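Local structure of lipase (Pelosinus fermentans, 5AH0) at residues A[22-25]-A[30-33]. The protein is a zinc-containing lipase of the alpha/beta-hydrolase clan that hydrolyses ester bonds, including those of the polyester poly(butylene adipate-co-terephthalate). Sequence-based numbering, arbitrary orientation.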
ATOM      1  N   GLY A  22      -8.910  10.041  15.790  1.00 53.52           N
ATOM      2  CA  GLY A  22      -9.472  11.249  15.237  1.00 53.61           C
ATOM      3  C   GLY A  22      -9.273  11.403  13.749  1.00 54.58           C
ATOM      4  O   GLY A  22      -9.848  12.302  13.151  1.00 63.72           O
ATOM      5  N   LEU A  23      -8.450  10.553  13.146  1.00 49.66           N
ATOM      6  CA  LEU A  23      -8.235  10.593  11.700  1.00 46.10           C
ATOM      7  C   LEU A  23      -8.083   9.186  11.126  1.00 48.30           C
ATOM      8  O   LEU A  23      -7.081   8.510  11.366  1.00 52.23           O
ATOM      9  CB  LEU A  23      -7.002  11.429  11.346  1.00 46.32           C
ATOM     10  CG  LEU A  23      -6.936  11.884   9.879  1.00 44.17           C
ATOM     11  CD1 LEU A  23      -7.953  12.976   9.605  1.00 45.26           C
ATOM     12  CD2 LEU A  23      -5.564  12.340   9.487  1.00 41.08           C
ATOM     13  N   LYS A  24      -9.086   8.751  10.375  1.00 44.55           N
ATOM     14  CA  LYS A  24      -9.027   7.481   9.662  1.00 44.67           C
ATOM     15  C   LYS A  24      -8.197   7.639   8.384  1.00 44.25           C
ATOM     16  O   LYS A  24      -8.378   8.605   7.633  1.00 46.00           O
ATOM     17  CB  LYS A  24     -10.439   7.010   9.319  1.00 47.50           C
ATOM     18  CG  LYS A  24     -10.918   5.786  10.060  1.00 52.63           C
ATOM     19  CD  LYS A  24     -10.941   5.988  11.550  1.00 54.85           C
ATOM     20  CE  LYS A  24     -11.280   4.695  12.226  1.00 57.57           C
ATOM     21  NZ  LYS A  24     -11.235   4.857  13.690  1.00 66.35           N
ATOM     22  N   TYR A  25      -7.283   6.712   8.135  1.00 39.63           N
ATOM     23  CA  TYR A  25      -6.562   6.700   6.868  1.00 37.73           C
ATOM     24  C   TYR A  25      -7.541   6.642   5.701  1.00 37.54           C
ATOM     25  O   TYR A  25      -7.366   7.322   4.694  1.00 37.88           O
ATOM     26  CB  TYR A  25      -5.615   5.509   6.793  1.00 36.30           C
ATOM     27  CG  TYR A  25      -4.785   5.440   5.525  1.00 38.70           C
ATOM     28  CD1 TYR A  25      -5.285   4.854   4.366  1.00 37.08           C
ATOM     29  CD2 TYR A  25      -3.482   5.915   5.499  1.00 39.29           C
ATOM     30  CE1 TYR A  25      -4.521   4.781   3.207  1.00 32.39           C
ATOM     31  CE2 TYR A  25      -2.711   5.824   4.355  1.00 37.09           C
ATOM     32  CZ  TYR A  25      -3.236   5.255   3.216  1.00 34.69           C
ATOM     33  OH  TYR A  25      -2.458   5.159   2.078  1.00 39.19           O
ATOM     34  N   THR A  30     -14.186  11.105   8.205  1.00 45.33           N
ATOM     35  CA  THR A  30     -15.288  10.187   7.901  1.00 50.38           C
ATOM     36  C   THR A  30     -14.797   8.723   7.922  1.00 47.81           C
ATOM     37  O   THR A  30     -13.737   8.403   7.387  1.00 47.38           O
ATOM     38  CB  THR A  30     -15.914  10.517   6.531  1.00 54.43           C
ATOM     39  OG1 THR A  30     -16.248  11.910   6.487  1.00 58.27           O
ATOM     40  CG2 THR A  30     -17.172   9.694   6.283  1.00 53.81           C
ATOM     41  N   ASP A  31     -15.558   7.823   8.521  1.00 47.89           N
ATOM     42  CA  ASP A  31     -15.129   6.428   8.540  1.00 42.33           C
ATOM     43  C   ASP A  31     -15.674   5.692   7.321  1.00 45.17           C
ATOM     44  O   ASP A  31     -16.728   5.067   7.405  1.00 50.93           O
ATOM     45  CB  ASP A  31     -15.589   5.725   9.819  1.00 43.45           C
ATOM     46  CG  ASP A  31     -14.867   4.404  10.042  1.00 51.90           C
ATOM     47  OD1 ASP A  31     -14.244   3.886   9.080  1.00 54.17           O
ATOM     48  OD2 ASP A  31     -14.928   3.877  11.170  1.00 54.74           O
ATOM     49  N   TYR A  32     -14.955   5.757   6.198  1.00 46.36           N
ATOM     50  CA  TYR A  32     -15.441   5.202   4.931  1.00 45.92           C
ATOM     51  C   TYR A  32     -15.756   3.723   5.043  1.00 45.68           C
ATOM     52  O   TYR A  32     -16.765   3.253   4.510  1.00 48.26           O
ATOM     53  CB  TYR A  32     -14.433   5.420   3.797  1.00 43.98           C
ATOM     54  CG  TYR A  32     -14.369   6.840   3.226  1.00 42.31           C
ATOM     55  CD1 TYR A  32     -15.200   7.863   3.699  1.00 41.05           C
ATOM     56  CD2 TYR A  32     -13.462   7.151   2.206  1.00 39.76           C
ATOM     57  CE1 TYR A  32     -15.110   9.175   3.173  1.00 31.38           C
ATOM     58  CE2 TYR A  32     -13.368   8.439   1.681  1.00 42.70           C
ATOM     59  CZ  TYR A  32     -14.195   9.448   2.165  1.00 41.84           C
ATOM     60  OH  TYR A  32     -14.082  10.713   1.624  1.00 39.54           O
ATOM     61  N   GLU A  33     -14.894   2.987   5.730  1.00 44.04           N
ATOM     62  CA  GLU A  33     -15.116   1.559   5.899  1.00 45.30           C
ATOM     63  C   GLU A  33     -16.488   1.284   6.515  1.00 46.17           C
ATOM     64  O   GLU A  33     -17.250   0.469   6.000  1.00 50.79           O
ATOM     65  CB  GLU A  33     -14.029   0.930   6.769  1.00 45.93           C
ATOM     66  CG  GLU A  33     -14.114  -0.581   6.833  1.00 52.97           C
ATOM     67  CD  GLU A  33     -13.936  -1.114   8.242  1.00 60.04           C
ATOM     68  OE1 GLU A  33     -12.775  -1.337   8.655  1.00 57.66           O
ATOM     69  OE2 GLU A  33     -14.963  -1.315   8.936  1.00 65.08           O
TER
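Lys-24 lies against Asp-31 on the surface of an alpha/beta-hydrolase fold. Both belong to the connection that runs from strand 6-9 to helix 32-38, in which Asp-31 holds the N-cap position. The CA atoms of Lys-24 and Asp-31 are 6.3 Å apart.

The touching is done by the aliphatic part of the lysine. Lys-24 CG packs against the carboxylate, 4.0 Å from Asp-31 OD1. Further along, Lys-24 CE passes Asp-31 OD2 at 3.9 Å. A bend at chi2 (60°) turns the chain after CG, and the rest runs on extended, so that two separate methylenes meet the two oxygens. Lys-24 CB also approaches the carbonyl O of Thr-30, at 4.1 Å.

The opposite charges lie near each other but do not pair. Lys-24 NZ stays 4.6 Å from Asp-31 OD2, too far to count as a salt bridge, and no hydrogen bond joins the two segments. The stronger partner of the carboxylate is Arg-17, which Lys-24 also touches and whose NH1 forms a salt bridge with Asp-31 OD1. The lysine may add some favourable electrostatics on the OD2 side.

Leu-23 packs on Leu-186 and Phe-189 of helix 173-190, while Tyr-25 OH hydrogen-bonds to His-113 ND1 and Gly-11 N.

At the helix start the backbone folds into an inverse gamma turn centred on Asp-31. It is closed by a weak hydrogen bond of 3.1 Å from Tyr-32 N to Thr-30 O.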